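Local atomic coordinates of NleG5-1 effector (Enterobacteria phage YYZ-2008, PDB entry 5VGC), a protein that probably acts as a ubiquitin-protein transferase of the NleG effector family, whose C-terminal part belongs to the RING clan. Residues D120-A132 / T146-N158. The protein carries 1 engineered substitution. Numbering follows the deposited sequence.
Sequences DKIEVCAFNVEHA and TLCEPEDGVFMRN. With CA (calcium ion), chain G; CA (calcium ion), chain F.
F127 and G153 face each other as an antiparallel hydrogen-bonded pair. F127 N reaches G153 O at 2.8 Å, and G153 N returns a bond of the same length to F127 O. One step on, N128 and D152 form the non-hydrogen-bonded pair, and V129 N closes on E151 O, again at 2.8 Å. The short strand 127-128 thus adds an edge to strand 152-157 directly after helix 111-125 ends, while strand 152-157 also pairs with strands 164-169 and 195-196. At the helix end, a water takes the N-H of F155 and donates to C125 O, so that it bridges C125 and F155 beyond the last direct backbone bond of the pair. N128 is the N-cap of the short helix 129-132, its OD1 accepting from H131 N, which sits above the amide plane.

Around this pairing sit the apolar groups. V154 CG2 meets A126 CB at 3.6 Å and, more loosely, I122 CG2; L173 of helix 170-178 touches both I122 and V154. With CG wedged between backbone N and carbonyl carbon (chi1 63°), the F127 ring lies over G153 C and sets CE2 above one face of F155, the two planes 50° apart. V129 turns CG2 onto the carbonyl oxygen of P150 and the proline ring.

Calcium joins the carboxylates. E130 uses both oxygens: OE1 binds one ion at 2.4 Å and OE2 a second at 2.2 Å. E151, its chain bent at chi2, brings OE2 to the first ion at 2.5 Å, with the carboxylate planes 73° apart. A water on the second ion donates to E151 OE2. E149, salt-bridged to R141, lies close by.

Two acidic side chains this close would probably repel without the shared cation, so calcium probably holds together the residues just beyond the end of this strand pair, in a domain of the RING clan.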
loop_
_atom_site.group_PDB
_atom_site.type_symbol
_atom_site.label_atom_id
_atom_site.label_comp_id
_atom_site.label_asym_id
_atom_site.label_seq_id
_atom_site.Cartn_x
_atom_site.Cartn_y
_atom_site.Cartn_z
ATOM N N ASP A 120 -6.459 -25.881 3.053
ATOM C CA ASP A 120 -6.586 -27.060 3.925
ATOM C C ASP A 120 -7.838 -26.969 4.785
ATOM O O ASP A 120 -8.580 -27.967 4.902
ATOM C CB ASP A 120 -5.337 -27.272 4.821
ATOM C CG ASP A 120 -4.169 -27.908 4.069
ATOM O OD1 ASP A 120 -4.326 -28.304 2.893
ATOM O OD2 ASP A 120 -3.071 -28.016 4.660
ATOM N N LYS A 121 -8.093 -25.799 5.378
ATOM C CA LYS A 121 -9.310 -25.681 6.185
ATOM C C LYS A 121 -10.570 -25.831 5.344
ATOM O O LYS A 121 -11.534 -26.492 5.786
ATOM C CB LYS A 121 -9.375 -24.412 7.007
ATOM C CG LYS A 121 -10.560 -24.415 7.956
ATOM C CD LYS A 121 -10.322 -23.537 9.157
ATOM C CE LYS A 121 -11.456 -23.701 10.154
ATOM N NZ LYS A 121 -11.443 -22.517 11.070
ATOM N N ILE A 122 -10.585 -25.250 4.144
ATOM C CA ILE A 122 -11.751 -25.481 3.264
ATOM C C ILE A 122 -11.929 -26.997 3.069
ATOM O O ILE A 122 -13.014 -27.579 3.367
ATOM C CB ILE A 122 -11.624 -24.736 1.918
ATOM C CG1 ILE A 122 -11.871 -23.242 2.161
ATOM C CG2 ILE A 122 -12.608 -25.282 0.885
ATOM C CD1 ILE A 122 -11.507 -22.350 0.997
ATOM N N GLU A 123 -10.839 -27.613 2.606
ATOM C CA GLU A 123 -10.829 -29.051 2.392
ATOM C C GLU A 123 -11.376 -29.841 3.604
ATOM O O GLU A 123 -12.203 -30.738 3.451
ATOM C CB GLU A 123 -9.417 -29.519 2.035
ATOM C CG GLU A 123 -9.348 -30.843 1.318
ATOM C CD GLU A 123 -10.100 -30.827 0.015
ATOM O OE1 GLU A 123 -10.830 -31.812 -0.218
ATOM O OE2 GLU A 123 -9.978 -29.839 -0.766
ATOM N N VAL A 124 -10.929 -29.495 4.803
ATOM C CA VAL A 124 -11.444 -30.172 5.996
ATOM C C VAL A 124 -12.922 -29.879 6.191
ATOM O O VAL A 124 -13.683 -30.802 6.499
ATOM C CB VAL A 124 -10.629 -29.820 7.274
ATOM C CG1 VAL A 124 -11.339 -30.286 8.552
ATOM C CG2 VAL A 124 -9.222 -30.434 7.197
ATOM N N CYS A 125 -13.348 -28.620 6.024
ATOM C CA CYS A 125 -14.721 -28.257 6.404
ATOM C C CYS A 125 -15.781 -28.645 5.373
ATOM O O CYS A 125 -16.977 -28.711 5.708
ATOM C CB CYS A 125 -14.816 -26.765 6.728
ATOM S SG CYS A 125 -14.018 -26.270 8.280
ATOM N N ALA A 126 -15.365 -28.904 4.132
ATOM C CA ALA A 126 -16.312 -29.291 3.074
ATOM C C ALA A 126 -17.070 -30.565 3.369
ATOM O O ALA A 126 -16.472 -31.526 3.875
ATOM C CB ALA A 126 -15.591 -29.431 1.747
ATOM N N PHE A 127 -18.376 -30.577 3.060
ATOM C CA PHE A 127 -19.225 -31.774 3.285
ATOM C C PHE A 127 -20.126 -32.085 2.073
ATOM O O PHE A 127 -20.498 -31.183 1.298
ATOM C CB PHE A 127 -20.057 -31.614 4.562
ATOM C CG PHE A 127 -21.043 -30.475 4.512
ATOM C CD1 PHE A 127 -22.344 -30.678 4.063
ATOM C CD2 PHE A 127 -20.675 -29.192 4.915
ATOM C CE1 PHE A 127 -23.261 -29.627 4.005
ATOM C CE2 PHE A 127 -21.584 -28.139 4.865
ATOM C CZ PHE A 127 -22.882 -28.357 4.409
ATOM N N ASN A 128 -20.464 -33.366 1.928
ATOM C CA ASN A 128 -21.458 -33.851 0.966
ATOM C C ASN A 128 -22.834 -33.290 1.366
ATOM O O ASN A 128 -23.406 -33.694 2.397
ATOM C CB ASN A 128 -21.432 -35.397 1.005
ATOM C CG ASN A 128 -22.426 -36.062 0.057
ATOM O OD1 ASN A 128 -23.561 -35.633 -0.139
ATOM N ND2 ASN A 128 -21.992 -37.142 -0.521
ATOM N N VAL A 129 -23.354 -32.379 0.544
ATOM C CA VAL A 129 -24.612 -31.711 0.897
ATOM C C VAL A 129 -25.752 -32.710 1.047
ATOM O O VAL A 129 -26.462 -32.702 2.087
ATOM C CB VAL A 129 -24.986 -30.600 -0.101
ATOM C CG1 VAL A 129 -26.268 -29.873 0.325
ATOM C CG2 VAL A 129 -23.816 -29.622 -0.224
ATOM N N GLU A 130 -25.931 -33.573 0.049
ATOM C CA GLU A 130 -27.092 -34.467 0.065
ATOM C C GLU A 130 -26.998 -35.478 1.215
ATOM O O GLU A 130 -27.999 -35.734 1.864
ATOM C CB GLU A 130 -27.554 -34.988 -1.314
ATOM C CG GLU A 130 -26.601 -35.810 -2.116
ATOM C CD GLU A 130 -26.751 -35.682 -3.637
ATOM O OE1 GLU A 130 -27.259 -34.679 -4.176
ATOM O OE2 GLU A 130 -26.324 -36.627 -4.335
ATOM N N HIS A 131 -25.810 -35.976 1.528
ATOM C CA HIS A 131 -25.638 -36.744 2.782
ATOM C C HIS A 131 -25.886 -35.940 4.075
ATOM O O HIS A 131 -26.144 -36.569 5.108
ATOM C CB HIS A 131 -24.296 -37.477 2.856
ATOM C CG HIS A 131 -24.237 -38.722 2.016
ATOM N ND1 HIS A 131 -23.057 -39.194 1.487
ATOM C CD2 HIS A 131 -25.203 -39.581 1.600
ATOM C CE1 HIS A 131 -23.293 -40.291 0.788
ATOM N NE2 HIS A 131 -24.590 -40.547 0.840
ATOM N N ALA A 132 -25.811 -34.597 4.058
ATOM C CA ALA A 132 -25.908 -33.842 5.320
ATOM C C ALA A 132 -27.345 -33.730 5.803
ATOM O O ALA A 132 -27.600 -33.467 6.994
ATOM C CB ALA A 132 -25.296 -32.463 5.186
ATOM N N THR A 146 -22.373 -19.680 -7.283
ATOM C CA THR A 146 -22.836 -20.501 -8.438
ATOM C C THR A 146 -24.329 -20.363 -8.728
ATOM O O THR A 146 -24.753 -20.666 -9.843
ATOM C CB THR A 146 -22.589 -22.004 -8.252
ATOM O OG1 THR A 146 -23.199 -22.384 -7.025
ATOM C CG2 THR A 146 -21.107 -22.312 -8.228
ATOM N N LEU A 147 -25.113 -19.930 -7.735
ATOM C CA LEU A 147 -26.588 -19.905 -7.827
ATOM C C LEU A 147 -27.180 -21.325 -8.030
ATOM O O LEU A 147 -28.217 -21.480 -8.653
ATOM C CB LEU A 147 -27.071 -18.931 -8.911
ATOM C CG LEU A 147 -26.503 -17.495 -8.879
ATOM C CD1 LEU A 147 -26.962 -16.712 -10.109
ATOM C CD2 LEU A 147 -26.875 -16.729 -7.615
ATOM N N CYS A 148 -26.498 -22.340 -7.486
ATOM C CA CYS A 148 -26.908 -23.741 -7.579
ATOM C C CYS A 148 -26.722 -24.401 -6.240
ATOM O O CYS A 148 -26.002 -23.908 -5.407
ATOM C CB CYS A 148 -26.041 -24.490 -8.590
ATOM S SG CYS A 148 -26.296 -23.993 -10.277
ATOM N N GLU A 149 -27.367 -25.535 -6.043
ATOM C CA GLU A 149 -27.066 -26.365 -4.884
ATOM C C GLU A 149 -25.768 -27.098 -5.185
ATOM O O GLU A 149 -25.698 -27.820 -6.172
ATOM C CB GLU A 149 -28.192 -27.361 -4.585
ATOM C CG GLU A 149 -27.962 -28.131 -3.289
ATOM C CD GLU A 149 -28.919 -29.265 -3.105
ATOM O OE1 GLU A 149 -30.123 -28.974 -3.130
ATOM O OE2 GLU A 149 -28.481 -30.439 -2.931
ATOM N N PRO A 150 -24.739 -26.911 -4.345
ATOM C CA PRO A 150 -23.478 -27.629 -4.579
ATOM C C PRO A 150 -23.573 -29.070 -4.114
ATOM O O PRO A 150 -24.383 -29.377 -3.247
ATOM C CB PRO A 150 -22.477 -26.855 -3.715
ATOM C CG PRO A 150 -23.303 -26.340 -2.596
ATOM C CD PRO A 150 -24.661 -26.042 -3.152
ATOM N N GLU A 151 -22.756 -29.944 -4.697
ATOM C CA GLU A 151 -22.612 -31.319 -4.212
ATOM C C GLU A 151 -21.731 -31.378 -2.983
ATOM O O GLU A 151 -22.109 -31.948 -1.937
ATOM C CB GLU A 151 -22.092 -32.205 -5.321
ATOM C CG GLU A 151 -22.967 -32.279 -6.600
ATOM C CD GLU A 151 -24.487 -32.049 -6.449
ATOM O OE1 GLU A 151 -24.958 -30.978 -6.935
ATOM O OE2 GLU A 151 -25.236 -32.916 -5.858
ATOM N N ASP A 152 -20.560 -30.767 -3.104
ATOM C CA ASP A 152 -19.674 -30.506 -1.962
ATOM C C ASP A 152 -19.822 -29.069 -1.526
ATOM O O ASP A 152 -19.512 -28.153 -2.287
ATOM C CB ASP A 152 -18.225 -30.813 -2.339
ATOM C CG ASP A 152 -18.051 -32.257 -2.741
ATOM O OD1 ASP A 152 -18.406 -33.129 -1.912
ATOM O OD2 ASP A 152 -17.576 -32.524 -3.864
ATOM N N GLY A 153 -20.297 -28.880 -0.300
ATOM C CA GLY A 153 -20.588 -27.555 0.209
ATOM C C GLY A 153 -19.693 -27.198 1.375
ATOM O O GLY A 153 -19.167 -28.086 2.042
ATOM N N VAL A 154 -19.525 -25.894 1.613
ATOM C CA VAL A 154 -18.733 -25.382 2.735
ATOM C C VAL A 154 -19.449 -24.197 3.390
ATOM O O VAL A 154 -19.986 -23.309 2.676
ATOM C CB VAL A 154 -17.354 -24.881 2.281
ATOM C CG1 VAL A 154 -16.517 -24.442 3.476
ATOM C CG2 VAL A 154 -16.595 -25.935 1.479
ATOM N N PHE A 155 -19.458 -24.179 4.735
ATOM C CA PHE A 155 -20.097 -23.088 5.471
ATOM C C PHE A 155 -19.109 -21.938 5.618
ATOM O O PHE A 155 -17.985 -22.159 6.074
ATOM C CB PHE A 155 -20.552 -23.522 6.885
ATOM C CG PHE A 155 -21.878 -24.247 6.933
ATOM C CD1 PHE A 155 -22.966 -23.846 6.171
ATOM C CD2 PHE A 155 -22.042 -25.330 7.781
ATOM C CE1 PHE A 155 -24.185 -24.522 6.255
ATOM C CE2 PHE A 155 -23.250 -26.009 7.848
ATOM C CZ PHE A 155 -24.322 -25.604 7.088
ATOM N N MET A 156 -19.521 -20.720 5.250
ATOM C CA MET A 156 -18.670 -19.540 5.509
ATOM C C MET A 156 -19.459 -18.432 6.186
ATOM O O MET A 156 -20.592 -18.125 5.787
ATOM C CB MET A 156 -18.041 -18.990 4.218
ATOM C CG MET A 156 -17.071 -17.839 4.450
ATOM S SD MET A 156 -16.379 -17.180 2.929
ATOM C CE MET A 156 -14.900 -18.112 2.836
ATOM N N ARG A 157 -18.841 -17.830 7.195
ATOM C CA ARG A 157 -19.459 -16.741 7.925
ATOM C C ARG A 157 -19.608 -15.493 7.052
ATOM O O ARG A 157 -18.773 -15.253 6.185
ATOM C CB ARG A 157 -18.657 -16.399 9.176
ATOM C CG ARG A 157 -18.762 -17.504 10.210
ATOM C CD ARG A 157 -17.620 -17.500 11.191
ATOM N NE ARG A 157 -17.754 -16.431 12.162
ATOM C CZ ARG A 157 -16.820 -16.098 13.033
ATOM N NH1 ARG A 157 -15.650 -16.742 13.066
ATOM N NH2 ARG A 157 -17.071 -15.104 13.872
ATOM N N ASN A 158 -20.678 -14.724 7.295
ATOM C CA ASN A 158 -20.961 -13.521 6.531
ATOM C C ASN A 158 -19.924 -12.416 6.679
ATOM O O ASN A 158 -19.806 -11.564 5.807
ATOM C CB ASN A 158 -22.349 -12.964 6.873
ATOM C CG ASN A 158 -23.466 -13.774 6.257
ATOM O OD1 ASN A 158 -23.249 -14.921 5.816
ATOM N ND2 ASN A 158 -24.672 -13.191 6.225
HETATM CA CA CA G . -27.724 -33.155 -6.030
HETATM CA CA CA F . -25.623 -37.048 -6.330
HETATM O O HOH W 1 -18.755 -26.495 6.242
HETATM O O HOH W 2 -24.176 -33.794 -2.613
HETATM O O HOH W 3 -23.659 -35.431 -5.711
HETATM O O HOH W 4 -24.585 -38.426 -4.755
#